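Uncharacterized protein (PDB 4JZA) is a bacterial phosphoinositide phosphatase that probably removes the 3-phosphate from phosphatidylinositol 3-phosphate and so may act on host lipids during infection. Local coordinates at residues A[211-214]-A[215-218]; A[263-266]-A[267-270]; A[746-749]-A[750-754]; A[684-687]-A[688-692]; A[367-370]-A[371-374]. All blocks are in the same frame, centred on the assembly; numbering follows the deposited sequence.

Contact 1: residues A[211-214]-A[215-218]; sequences VTSY and LEVI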
loop_
_atom_site.group_PDB
_atom_site.type_symbol
_atom_site.label_atom_id
_atom_site.label_comp_id
_atom_site.label_asym_id
_atom_site.label_seq_id
_atom_site.Cartn_x
_atom_site.Cartn_y
_atom_site.Cartn_z
ATOM N N VAL A 211 -17.554 -11.983 31.695
ATOM C CA VAL A 211 -18.079 -10.636 31.959
ATOM C C VAL A 211 -19.048 -10.249 30.855
ATOM O O VAL A 211 -18.609 -9.883 29.794
ATOM C CB VAL A 211 -16.933 -9.620 32.023
ATOM C CG1 VAL A 211 -17.458 -8.227 32.259
ATOM C CG2 VAL A 211 -15.949 -9.970 33.126
ATOM N N THR A 212 -20.355 -10.341 31.111
ATOM C CA THR A 212 -21.388 -10.364 30.053
ATOM C C THR A 212 -22.252 -9.101 30.010
ATOM O O THR A 212 -23.271 -9.050 29.289
ATOM C CB THR A 212 -22.390 -11.542 30.267
ATOM O OG1 THR A 212 -23.280 -11.227 31.345
ATOM C CG2 THR A 212 -21.690 -12.882 30.587
ATOM N N SER A 213 -21.896 -8.077 30.781
ATOM C CA SER A 213 -22.688 -6.851 30.736
ATOM C C SER A 213 -21.893 -5.674 31.231
ATOM O O SER A 213 -20.861 -5.849 31.881
ATOM C CB SER A 213 -23.955 -6.986 31.583
ATOM O OG SER A 213 -23.628 -6.811 32.953
ATOM N N TYR A 214 -22.400 -4.470 30.947
ATOM C CA TYR A 214 -21.688 -3.259 31.304
ATOM C C TYR A 214 -21.686 -3.130 32.858
ATOM O O TYR A 214 -20.665 -2.837 33.481
ATOM C CB TYR A 214 -22.260 -2.038 30.568
ATOM C CG TYR A 214 -21.273 -0.899 30.617
ATOM C CD1 TYR A 214 -20.073 -0.957 29.920
ATOM C CD2 TYR A 214 -21.484 0.204 31.438
ATOM C CE1 TYR A 214 -19.136 0.058 30.014
ATOM C CE2 TYR A 214 -20.545 1.221 31.530
ATOM C CZ TYR A 214 -19.387 1.138 30.815
ATOM O OH TYR A 214 -18.472 2.124 30.933
ATOM N N LEU A 215 -22.806 -3.457 33.485
ATOM C CA LEU A 215 -22.820 -3.620 34.937
ATOM C C LEU A 215 -21.713 -4.560 35.458
ATOM O O LEU A 215 -21.016 -4.238 36.410
ATOM C CB LEU A 215 -24.207 -4.087 35.394
ATOM C CG LEU A 215 -25.304 -3.013 35.279
ATOM C CD1 LEU A 215 -26.729 -3.529 35.543
ATOM C CD2 LEU A 215 -24.970 -1.863 36.219
ATOM N N GLU A 216 -21.518 -5.704 34.831
ATOM C CA GLU A 216 -20.422 -6.572 35.256
ATOM C C GLU A 216 -19.040 -5.950 35.007
ATOM O O GLU A 216 -18.073 -6.240 35.732
ATOM C CB GLU A 216 -20.561 -7.983 34.661
ATOM C CG GLU A 216 -21.624 -8.840 35.362
ATOM C CD GLU A 216 -21.874 -10.208 34.714
ATOM O OE1 GLU A 216 -21.024 -10.731 33.928
ATOM O OE2 GLU A 216 -22.938 -10.781 35.031
ATOM N N VAL A 217 -18.929 -5.069 34.019
ATOM C CA VAL A 217 -17.650 -4.373 33.815
ATOM C C VAL A 217 -17.314 -3.434 34.958
ATOM O O VAL A 217 -16.227 -3.505 35.512
ATOM C CB VAL A 217 -17.622 -3.593 32.494
ATOM C CG1 VAL A 217 -16.335 -2.773 32.371
ATOM C CG2 VAL A 217 -17.733 -4.578 31.335
ATOM N N ILE A 218 -18.259 -2.579 35.341
ATOM C CA ILE A 218 -18.039 -1.650 36.458
ATOM C C ILE A 218 -17.622 -2.387 37.719
ATOM O O ILE A 218 -16.655 -1.995 38.361
ATOM C CB ILE A 218 -19.296 -0.827 36.766
ATOM C CG1 ILE A 218 -19.636 0.047 35.556
ATOM C CG2 ILE A 218 -19.094 0.019 38.033
ATOM C CD1 ILE A 218 -21.098 0.407 35.421
#

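Contact 2: residues A[263-266]-A[267-270]; sequences QREM and MRIL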
loop_
_atom_site.group_PDB
_atom_site.type_symbol
_atom_site.label_atom_id
_atom_site.label_comp_id
_atom_site.label_asym_id
_atom_site.label_seq_id
_atom_site.Cartn_x
_atom_site.Cartn_y
_atom_site.Cartn_z
ATOM N N GLN A 263 -7.269 -7.813 33.274
ATOM C CA GLN A 263 -6.594 -7.075 34.343
ATOM C C GLN A 263 -5.095 -7.238 34.154
ATOM O O GLN A 263 -4.331 -6.289 34.334
ATOM C CB GLN A 263 -7.039 -7.564 35.729
ATOM C CG GLN A 263 -8.440 -7.092 36.125
ATOM C CD GLN A 263 -9.127 -8.067 37.050
ATOM O OE1 GLN A 263 -9.346 -9.211 36.687
ATOM N NE2 GLN A 263 -9.454 -7.643 38.225
ATOM N N ARG A 264 -4.695 -8.445 33.750
ATOM C CA ARG A 264 -3.289 -8.769 33.526
ATOM C C ARG A 264 -2.675 -7.856 32.439
ATOM O O ARG A 264 -1.638 -7.226 32.645
ATOM C CB ARG A 264 -3.114 -10.283 33.168
ATOM C CG ARG A 264 -1.700 -10.819 33.405
ATOM C CD ARG A 264 -1.363 -12.250 33.034
ATOM N NE ARG A 264 -2.453 -13.196 33.261
ATOM C CZ ARG A 264 -2.969 -13.989 32.317
ATOM N NH1 ARG A 264 -2.488 -13.964 31.063
ATOM N NH2 ARG A 264 -3.973 -14.815 32.625
ATOM N N GLU A 265 -3.320 -7.787 31.285
ATOM C CA GLU A 265 -2.745 -7.050 30.169
ATOM C C GLU A 265 -2.768 -5.540 30.434
ATOM O O GLU A 265 -1.896 -4.823 29.986
ATOM C CB GLU A 265 -3.455 -7.430 28.841
ATOM C CG GLU A 265 -3.215 -8.877 28.385
ATOM C CD GLU A 265 -1.740 -9.303 28.454
ATOM O OE1 GLU A 265 -0.860 -8.576 27.944
ATOM O OE2 GLU A 265 -1.449 -10.366 29.041
HETATM N N MSE A 266 -3.779 -5.075 31.156
HETATM C CA MSE A 266 -3.852 -3.696 31.544
HETATM C C MSE A 266 -2.708 -3.376 32.449
HETATM O O MSE A 266 -2.091 -2.347 32.291
HETATM C CB MSE A 266 -5.142 -3.424 32.274
HETATM C CG MSE A 266 -5.195 -1.961 32.747
HETATM SE SE MSE A 266 -6.800 -1.465 33.781
HETATM C CE MSE A 266 -7.460 -3.287 34.215
HETATM N N MSE A 267 -2.400 -4.236 33.414
HETATM C CA MSE A 267 -1.266 -3.968 34.309
HETATM C C MSE A 267 0.013 -3.932 33.525
HETATM O O MSE A 267 0.800 -2.997 33.668
HETATM C CB MSE A 267 -1.101 -4.971 35.460
HETATM C CG MSE A 267 -1.840 -4.582 36.758
HETATM SE SE MSE A 267 -1.617 -2.697 37.428
HETATM C CE MSE A 267 -3.326 -2.151 36.644
ATOM N N ARG A 268 0.226 -4.939 32.679
ATOM C CA ARG A 268 1.448 -5.031 31.869
ATOM C C ARG A 268 1.822 -3.690 31.250
ATOM O O ARG A 268 2.988 -3.331 31.181
ATOM C CB ARG A 268 1.307 -6.090 30.779
ATOM C CG ARG A 268 2.584 -6.345 29.980
ATOM C CD ARG A 268 2.346 -7.312 28.837
ATOM N NE ARG A 268 1.551 -8.455 29.274
ATOM C CZ ARG A 268 2.014 -9.473 30.005
ATOM N NH1 ARG A 268 3.281 -9.509 30.398
ATOM N NH2 ARG A 268 1.198 -10.475 30.343
ATOM N N ILE A 269 0.830 -2.936 30.828
ATOM C CA ILE A 269 1.092 -1.640 30.241
ATOM C C ILE A 269 1.359 -0.544 31.261
ATOM O O ILE A 269 2.166 0.357 31.014
ATOM C CB ILE A 269 -0.079 -1.222 29.360
ATOM C CG1 ILE A 269 -0.122 -2.150 28.141
ATOM C CG2 ILE A 269 0.062 0.227 28.954
ATOM C CD1 ILE A 269 -1.510 -2.594 27.743
ATOM N N LEU A 270 0.675 -0.608 32.398
ATOM C CA LEU A 270 0.779 0.455 33.404
ATOM C C LEU A 270 2.098 0.327 34.167
ATOM O O LEU A 270 2.671 1.327 34.575
ATOM C CB LEU A 270 -0.430 0.430 34.359
ATOM C CG LEU A 270 -1.787 0.906 33.801
ATOM C CD1 LEU A 270 -2.902 0.771 34.823
ATOM C CD2 LEU A 270 -1.712 2.339 33.333
#

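Contact 3: residues A[746-749]-A[750-754]; sequences GKDN and IIRIE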
loop_
_atom_site.group_PDB
_atom_site.type_symbol
_atom_site.label_atom_id
_atom_site.label_comp_id
_atom_site.label_asym_id
_atom_site.label_seq_id
_atom_site.Cartn_x
_atom_site.Cartn_y
_atom_site.Cartn_z
ATOM N N GLY A 746 -27.173 18.608 -29.892
ATOM C CA GLY A 746 -26.904 17.215 -29.608
ATOM C C GLY A 746 -25.924 16.935 -28.489
ATOM O O GLY A 746 -26.243 17.171 -27.318
ATOM N N LYS A 747 -24.767 16.363 -28.850
ATOM C CA LYS A 747 -23.661 16.134 -27.915
ATOM C C LYS A 747 -23.255 17.476 -27.304
ATOM O O LYS A 747 -22.994 17.574 -26.092
ATOM C CB LYS A 747 -22.415 15.519 -28.621
ATOM C CG LYS A 747 -22.076 14.057 -28.290
ATOM C CD LYS A 747 -22.537 13.073 -29.360
ATOM C CE LYS A 747 -23.933 13.408 -29.888
ATOM N NZ LYS A 747 -24.528 12.311 -30.691
ATOM N N ASP A 748 -23.196 18.500 -28.163
ATOM C CA ASP A 748 -22.764 19.846 -27.757
ATOM C C ASP A 748 -23.517 20.343 -26.505
ATOM O O ASP A 748 -22.919 20.914 -25.604
ATOM C CB ASP A 748 -22.925 20.838 -28.923
ATOM C CG ASP A 748 -21.774 21.844 -29.012
ATOM O OD1 ASP A 748 -21.262 22.309 -27.962
ATOM O OD2 ASP A 748 -21.378 22.160 -30.158
ATOM N N ASN A 749 -24.816 20.064 -26.448
ATOM C CA ASN A 749 -25.670 20.459 -25.337
ATOM C C ASN A 749 -25.202 19.976 -23.989
ATOM O O ASN A 749 -25.483 20.629 -22.997
ATOM C CB ASN A 749 -27.096 19.976 -25.576
ATOM C CG ASN A 749 -27.836 20.807 -26.629
ATOM O OD1 ASN A 749 -27.344 21.857 -27.079
ATOM N ND2 ASN A 749 -29.040 20.353 -27.009
ATOM N N ILE A 750 -24.514 18.837 -23.944
ATOM C CA ILE A 750 -24.005 18.309 -22.680
ATOM C C ILE A 750 -22.912 19.235 -22.131
ATOM O O ILE A 750 -22.904 19.508 -20.946
ATOM C CB ILE A 750 -23.469 16.876 -22.823
ATOM C CG1 ILE A 750 -24.587 15.932 -23.273
ATOM C CG2 ILE A 750 -22.908 16.349 -21.520
ATOM C CD1 ILE A 750 -24.181 14.447 -23.320
ATOM N N ILE A 751 -22.010 19.717 -22.991
ATOM C CA ILE A 751 -20.934 20.616 -22.554
ATOM C C ILE A 751 -21.531 21.967 -22.154
ATOM O O ILE A 751 -21.139 22.579 -21.168
ATOM C CB ILE A 751 -19.784 20.888 -23.607
ATOM C CG1 ILE A 751 -19.787 19.956 -24.842
ATOM C CG2 ILE A 751 -18.415 20.837 -22.923
ATOM C CD1 ILE A 751 -18.756 18.837 -24.855
ATOM N N ARG A 752 -22.480 22.449 -22.934
ATOM C CA ARG A 752 -23.168 23.706 -22.603
ATOM C C ARG A 752 -23.796 23.614 -21.197
ATOM O O ARG A 752 -23.644 24.543 -20.405
ATOM C CB ARG A 752 -24.235 24.047 -23.638
ATOM C CG ARG A 752 -23.742 24.287 -25.063
ATOM C CD ARG A 752 -22.941 25.571 -25.157
ATOM N NE ARG A 752 -22.343 25.785 -26.483
ATOM C CZ ARG A 752 -22.883 26.506 -27.465
ATOM N NH1 ARG A 752 -24.068 27.097 -27.304
ATOM N NH2 ARG A 752 -22.245 26.626 -28.631
ATOM N N ILE A 753 -24.443 22.480 -20.878
ATOM C CA ILE A 753 -25.081 22.321 -19.581
ATOM C C ILE A 753 -24.004 22.209 -18.498
ATOM O O ILE A 753 -24.173 22.749 -17.431
ATOM C CB ILE A 753 -26.162 21.183 -19.552
ATOM C CG1 ILE A 753 -27.575 21.717 -19.639
ATOM C CG2 ILE A 753 -26.263 20.501 -18.205
ATOM C CD1 ILE A 753 -27.885 22.519 -20.865
ATOM N N GLU A 754 -22.902 21.516 -18.784
ATOM C CA GLU A 754 -21.741 21.452 -17.873
ATOM C C GLU A 754 -21.351 22.882 -17.501
ATOM O O GLU A 754 -21.209 23.239 -16.322
ATOM C CB GLU A 754 -20.533 20.715 -18.525
ATOM C CG GLU A 754 -19.242 20.719 -17.700
ATOM C CD GLU A 754 -18.042 20.026 -18.365
ATOM O OE1 GLU A 754 -16.882 20.430 -18.095
ATOM O OE2 GLU A 754 -18.228 19.067 -19.136
#

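Contact 4: residues A[684-687]-A[688-692]; sequences RQLG and ESNCT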
loop_
_atom_site.group_PDB
_atom_site.type_symbol
_atom_site.label_atom_id
_atom_site.label_comp_id
_atom_site.label_asym_id
_atom_site.label_seq_id
_atom_site.Cartn_x
_atom_site.Cartn_y
_atom_site.Cartn_z
ATOM N N ARG A 684 -23.137 14.620 -17.562
ATOM C CA ARG A 684 -23.025 13.344 -18.250
ATOM C C ARG A 684 -24.113 12.399 -17.736
ATOM O O ARG A 684 -24.754 11.709 -18.522
ATOM C CB ARG A 684 -21.601 12.754 -18.156
ATOM C CG ARG A 684 -20.820 12.926 -19.458
ATOM C CD ARG A 684 -19.461 13.599 -19.305
ATOM N NE ARG A 684 -18.401 12.601 -19.317
ATOM C CZ ARG A 684 -17.126 12.857 -19.579
ATOM N NH1 ARG A 684 -16.701 14.094 -19.839
ATOM N NH2 ARG A 684 -16.268 11.855 -19.566
ATOM N N GLN A 685 -24.365 12.423 -16.439
ATOM C CA GLN A 685 -25.501 11.694 -15.900
ATOM C C GLN A 685 -26.880 12.168 -16.449
ATOM O O GLN A 685 -27.739 11.348 -16.704
ATOM C CB GLN A 685 -25.494 11.742 -14.380
ATOM C CG GLN A 685 -26.526 10.874 -13.743
ATOM C CD GLN A 685 -26.277 10.681 -12.264
ATOM O OE1 GLN A 685 -27.135 10.823 -11.494
ATOM N NE2 GLN A 685 -25.133 10.502 -11.870
ATOM N N LEU A 686 -27.074 13.465 -16.668
ATOM C CA LEU A 686 -28.279 13.935 -17.353
ATOM C C LEU A 686 -28.431 13.305 -18.746
ATOM O O LEU A 686 -29.513 12.897 -19.155
ATOM C CB LEU A 686 -28.265 15.460 -17.461
ATOM C CG LEU A 686 -28.691 16.076 -16.130
ATOM C CD1 LEU A 686 -28.263 17.524 -15.969
ATOM C CD2 LEU A 686 -30.195 15.963 -15.921
ATOM N N GLY A 687 -27.338 13.239 -19.484
ATOM C CA GLY A 687 -27.343 12.639 -20.815
ATOM C C GLY A 687 -27.913 13.581 -21.841
ATOM O O GLY A 687 -28.498 14.615 -21.504
ATOM N N GLU A 688 -27.764 13.191 -23.100
ATOM C CA GLU A 688 -28.066 14.047 -24.215
ATOM C C GLU A 688 -29.535 14.484 -24.214
ATOM O O GLU A 688 -29.871 15.654 -24.386
ATOM C CB GLU A 688 -27.724 13.318 -25.509
ATOM C CG GLU A 688 -27.455 14.261 -26.675
ATOM C CD GLU A 688 -27.711 13.624 -28.050
ATOM O OE1 GLU A 688 -27.691 14.336 -29.089
ATOM O OE2 GLU A 688 -27.927 12.400 -28.109
ATOM N N SER A 689 -30.424 13.525 -24.031
ATOM C CA SER A 689 -31.827 13.807 -24.197
ATOM C C SER A 689 -32.243 14.872 -23.172
ATOM O O SER A 689 -32.900 15.865 -23.529
ATOM C CB SER A 689 -32.672 12.522 -24.116
ATOM O OG SER A 689 -34.062 12.853 -23.966
ATOM N N ASN A 690 -31.857 14.680 -21.913
ATOM C CA ASN A 690 -32.204 15.645 -20.861
ATOM C C ASN A 690 -31.537 16.992 -20.989
ATOM O O ASN A 690 -32.198 18.041 -20.832
ATOM C CB ASN A 690 -31.926 15.082 -19.494
ATOM C CG ASN A 690 -33.024 14.158 -19.052
ATOM O OD1 ASN A 690 -34.151 14.263 -19.540
ATOM N ND2 ASN A 690 -32.714 13.226 -18.177
ATOM N N CYS A 691 -30.244 16.990 -21.302
ATOM C CA CYS A 691 -29.546 18.254 -21.453
ATOM C C CYS A 691 -30.213 19.095 -22.521
ATOM O O CYS A 691 -30.317 20.331 -22.332
ATOM C CB CYS A 691 -28.051 18.058 -21.741
ATOM S SG CYS A 691 -27.171 17.539 -20.262
ATOM N N THR A 692 -30.686 18.435 -23.601
ATOM C CA THR A 692 -31.342 19.145 -24.706
ATOM C C THR A 692 -32.668 19.778 -24.287
ATOM O O THR A 692 -32.956 20.912 -24.652
ATOM C CB THR A 692 -31.506 18.246 -25.946
ATOM O OG1 THR A 692 -30.202 17.964 -26.470
ATOM C CG2 THR A 692 -32.289 18.943 -27.052
#

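Contact 5: residues A[367-370]-A[371-374]; sequences ELSA and KRYR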
loop_
_atom_site.group_PDB
_atom_site.type_symbol
_atom_site.label_atom_id
_atom_site.label_comp_id
_atom_site.label_asym_id
_atom_site.label_seq_id
_atom_site.Cartn_x
_atom_site.Cartn_y
_atom_site.Cartn_z
ATOM N N GLU A 367 18.896 -28.965 -9.619
ATOM C CA GLU A 367 18.872 -27.923 -8.612
ATOM C C GLU A 367 20.215 -27.273 -8.374
ATOM O O GLU A 367 21.063 -27.904 -7.823
ATOM C CB GLU A 367 18.461 -28.511 -7.273
ATOM C CG GLU A 367 17.014 -28.954 -7.214
ATOM C CD GLU A 367 16.475 -28.997 -5.785
ATOM O OE1 GLU A 367 15.239 -29.103 -5.640
ATOM O OE2 GLU A 367 17.267 -28.903 -4.807
ATOM N N LEU A 368 20.404 -25.998 -8.714
ATOM C CA LEU A 368 21.669 -25.263 -8.435
ATOM C C LEU A 368 21.706 -24.592 -7.056
ATOM O O LEU A 368 22.760 -24.295 -6.493
ATOM C CB LEU A 368 21.881 -24.193 -9.485
ATOM C CG LEU A 368 21.978 -24.739 -10.911
ATOM C CD1 LEU A 368 22.269 -23.604 -11.884
ATOM C CD2 LEU A 368 23.047 -25.821 -11.045
ATOM N N SER A 369 20.549 -24.331 -6.500
ATOM C CA SER A 369 20.516 -23.995 -5.099
ATOM C C SER A 369 19.277 -24.629 -4.493
ATOM O O SER A 369 18.293 -24.874 -5.199
ATOM C CB SER A 369 20.483 -22.461 -4.906
ATOM O OG SER A 369 19.145 -22.001 -4.952
ATOM N N ALA A 370 19.321 -24.864 -3.183
ATOM C CA ALA A 370 18.083 -25.045 -2.390
ATOM C C ALA A 370 17.178 -23.766 -2.451
ATOM O O ALA A 370 17.567 -22.692 -2.968
ATOM C CB ALA A 370 18.422 -25.350 -0.927
ATOM N N LYS A 371 15.970 -23.942 -1.922
ATOM C CA LYS A 371 15.019 -22.878 -1.682
ATOM C C LYS A 371 15.561 -21.867 -0.693
ATOM O O LYS A 371 16.104 -22.252 0.336
ATOM C CB LYS A 371 13.666 -23.447 -1.266
ATOM C CG LYS A 371 12.970 -23.994 -2.494
ATOM C CD LYS A 371 11.692 -24.748 -2.233
ATOM C CE LYS A 371 11.296 -25.458 -3.530
ATOM N NZ LYS A 371 9.814 -25.611 -3.659
ATOM N N ARG A 372 15.518 -20.581 -1.085
ATOM C CA ARG A 372 15.902 -19.472 -0.232
ATOM C C ARG A 372 14.637 -18.629 -0.101
ATOM O O ARG A 372 14.022 -18.236 -1.093
ATOM C CB ARG A 372 17.064 -18.678 -0.828
ATOM C CG ARG A 372 18.376 -19.468 -0.843
ATOM C CD ARG A 372 18.986 -19.563 -2.231
ATOM N NE ARG A 372 19.454 -18.273 -2.671
ATOM C CZ ARG A 372 19.630 -17.917 -3.937
ATOM N NH1 ARG A 372 19.397 -18.755 -4.934
ATOM N NH2 ARG A 372 20.064 -16.695 -4.205
ATOM N N TYR A 373 14.244 -18.362 1.135
ATOM C CA TYR A 373 12.960 -17.749 1.425
ATOM C C TYR A 373 13.026 -16.244 1.643
ATOM O O TYR A 373 13.941 -15.736 2.261
ATOM C CB TYR A 373 12.297 -18.458 2.607
ATOM C CG TYR A 373 12.090 -19.934 2.369
ATOM C CD1 TYR A 373 13.124 -20.833 2.545
ATOM C CD2 TYR A 373 10.870 -20.427 1.953
ATOM C CE1 TYR A 373 12.946 -22.176 2.321
ATOM C CE2 TYR A 373 10.687 -21.773 1.728
ATOM C CZ TYR A 373 11.732 -22.640 1.912
ATOM O OH TYR A 373 11.565 -23.980 1.694
ATOM N N ARG A 374 12.050 -15.541 1.089
ATOM C CA ARG A 374 12.016 -14.091 1.107
ATOM C C ARG A 374 10.659 -13.585 1.559
ATOM O O ARG A 374 9.650 -14.218 1.322
ATOM C CB ARG A 374 12.297 -13.563 -0.293
ATOM C CG ARG A 374 11.503 -14.278 -1.367
ATOM C CD ARG A 374 11.910 -13.848 -2.753
ATOM N NE ARG A 374 12.116 -12.414 -2.830
ATOM C CZ ARG A 374 12.307 -11.755 -3.960
ATOM N NH1 ARG A 374 12.310 -12.399 -5.106
ATOM N NH2 ARG A 374 12.495 -10.454 -3.943
#

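Contact 1: residues A[211-214]-A[215-218]
S213 is the N-cap of helix 214-234, in the phosphoinositide phosphatase insertion domain. Its OG accepts a hydrogen bond from E216 N at 3.0 Å. With chi1 at 79°, this hydroxyl stands between the serine's own backbone N and carbonyl carbon, which sets it facing E216 N. E216 reaches back with an extended chain. Its OE1 accepts from T212 N at 2.9 Å with a nearly straight N-H (171°), which meets the oxygen from above the carboxylate plane. A classical capping box would use the amide of the cap residue itself; here the carboxylate takes the amide one residue earlier. T212 OG1 adds a weak bond to the same OE1 at 3.5 Å. V211 CG1 meets V217 CG2 at 3.8 Å, and the two valines cross at about a right angle. The Y214 ring also crosses I218 at about a right angle, with Y214 CD2 4.0 Å from I218 CD1. The Y214 hydroxyl bonds to L288 O. Its ring packs on helix 293-296 and on W297 and A300 just after it, while V217 touches T301, seating the helix start there.

Contact 2: residues A[263-266]-A[267-270]
A bend at chi2 (-47°) brings the E265 carboxylate round towards the next turn, and R268 bends at chi3 (-45°) after leaving the backbone extended. Together these turns lay the two side chains side by side, pointing the same way. The result is an i to i+3 salt bridge on helix 261-270, in the insertion domain. R268 grips the carboxylate side-on. R268 NE gives its N-H to E265 OE1 at 2.8 Å, and R268 NH2 gives one to E265 OE2 at 3.0 Å. Both oxygens are met on the syn side and lie near the guanidinium plane, though the nitrogens stand somewhat out of the carboxylate plane. The two flat groups are only 20° apart, so the paired bonds hold them near one plane and limit their rotation. R264 runs alongside R268, with R264 CD 4.1 Å from R268 NH2. The carboxylate next to R268 probably eases the closeness of the two positive charges. R264, M267 and R268 all touch F256 of helix 254-257.

The buried side of the helix is apolar. M266 and M267 are selenomethionines. M266 packs on Y203 of helix 198-206 and F221 of helix 214-234. M267 packs on F224 and L281, and L270 on Y199 and L277. M266 and L270 run alongside each other, with M266 CG 4.1 Å from L270 CD1.

Contact 3: residues A[746-749]-A[750-754]
D748 O takes two backbone amides at the start of helix 748-761. R752 N bonds to it at 3.1 Å. I751 N adds a weak bond to it at 3.0 Å. I750 N donates to K747 O at 2.9 Å, an i to i+3 bond at the opening of the helix. The next bond of the series, from I753 N to N749 O, is 3.0 Å.

The side chains of D748 and R752 are four residues apart and cross at a slant. R752 bends at chi2 (-69°), which turns its guanidinium towards the carboxylate, the two planes 72° apart. The ion pair is long, with D748 OD1 3.9 Å from R752 NE. The oxygen lies well out of the guanidinium plane and no N-H points at it, so the attraction is one of charge alone. R752 is held more firmly through NH1, which bonds to S742 O. N749 is fixed at both ends of its amide: OD1 bonds to S744 OG and ND2 to T692 OG1. This last bond joins the helix to helix 676-702. Against the same neighbour, N749 and R752 touch Y695, I750 touches A683 and I753 touches C691.

Contact 4: residues A[684-687]-A[688-692]
G687 and C691 form a sound backbone hydrogen bond between 684-687 and 688-692: C691 N donates to G687 O at 3.0 Å, close to straight at 168°. It lies at a kink in helix 676-702, in the C-terminal domain of the phosphatase. G687 has a positive phi of 79°, which turns the chain out of the helical path. The amides of E688 and S689 consequently have no bond to the preceding turn, and the helix starts again beyond them.

Side-chain to backbone contacts span the kink. N690 points back at the turn before, its CB against L686 O. N690 ND2 makes a weak bond to the same L686 O at 3.4 Å. The stronger partner of this amide is S795 OG on helix 794-817.

The apolar contacts centre on L686. L686 CB meets C691 SG at 3.7 Å, and L686 CD2 comes to 4.1 Å from N690 CB, the two side chains crossing at about a right angle. L686 also packs on F784, F794 and V798, so the L686 side of the kink packs against helix 794-817 and the loop before it.

Past the kink E688 O takes two donors: T692 N at 3.0 Å and T692 OG1 at 3.1 Å, which arrive from opposite faces of the carbonyl plane.

Contact 5: residues A[367-370]-A[371-374]
A370, K371 and R372 carry most of this contact, and S369 supplies its polar link. They lie in strand 365-374, at the interruption that breaks it. The strand pairs with 352-359 as a beta hairpin in the large mixed sheet. A370 meets R372 through its carbonyl: A370 O lies 3.5 Å from R372 CD, beside the aliphatic part of the arginine. The same oxygen accepts from S369 OG at 2.6 Å. The methyl of A370 touches L540 of helix 524-542.

R372 bends at chi2 and chi3 (68°), which folds its chain back towards S369. R372 NH1 then donates to S369 OG at 3.3 Å, with a bond angle of 154°. The serine oxygen sits at the guanidinium edge, near its plane. S369 OG thus accepts from the arginine and donates to the next carbonyl, and it also has a weak bond from L356 N. R372 NH1 makes its strongest bond elsewhere, a salt bridge to D565 OD1 on helix 556-574.

K371 runs out with an extended chain. Its NZ forms a salt bridge with E165 on strand 159-166, reaching past strand 352-359.

The chemistry is a short chain of polar contacts from aspartate to arginine to serine to carbonyl. The D565 carboxylate probably balances the charge of the buried R372, while the serine may help to fix the guanidinium's orientation.

Overall arrangement
Contacts 1 and 2 lie in the insertion domain, their centres 19 Å apart and not touching. Contacts 3 and 4 lie in the C-terminal domain on adjoining helices, their centres 8 Å apart, and they touch directly. Contact 5 stands alone on the mixed sheet, with centres 44 Å or more from the others. All five are partly buried, but contact 2 has no fully exposed residue, while contacts 1, 3 and 5 each have two among those that touch. Contact 1 caps a helix start, contact 2 has a close ion pair above an apolar face, contact 3 has a long one, and contact 4 joins a backbone bond at a glycine kink to leucine packing. Contact 5 ties buried charge to a broken strand.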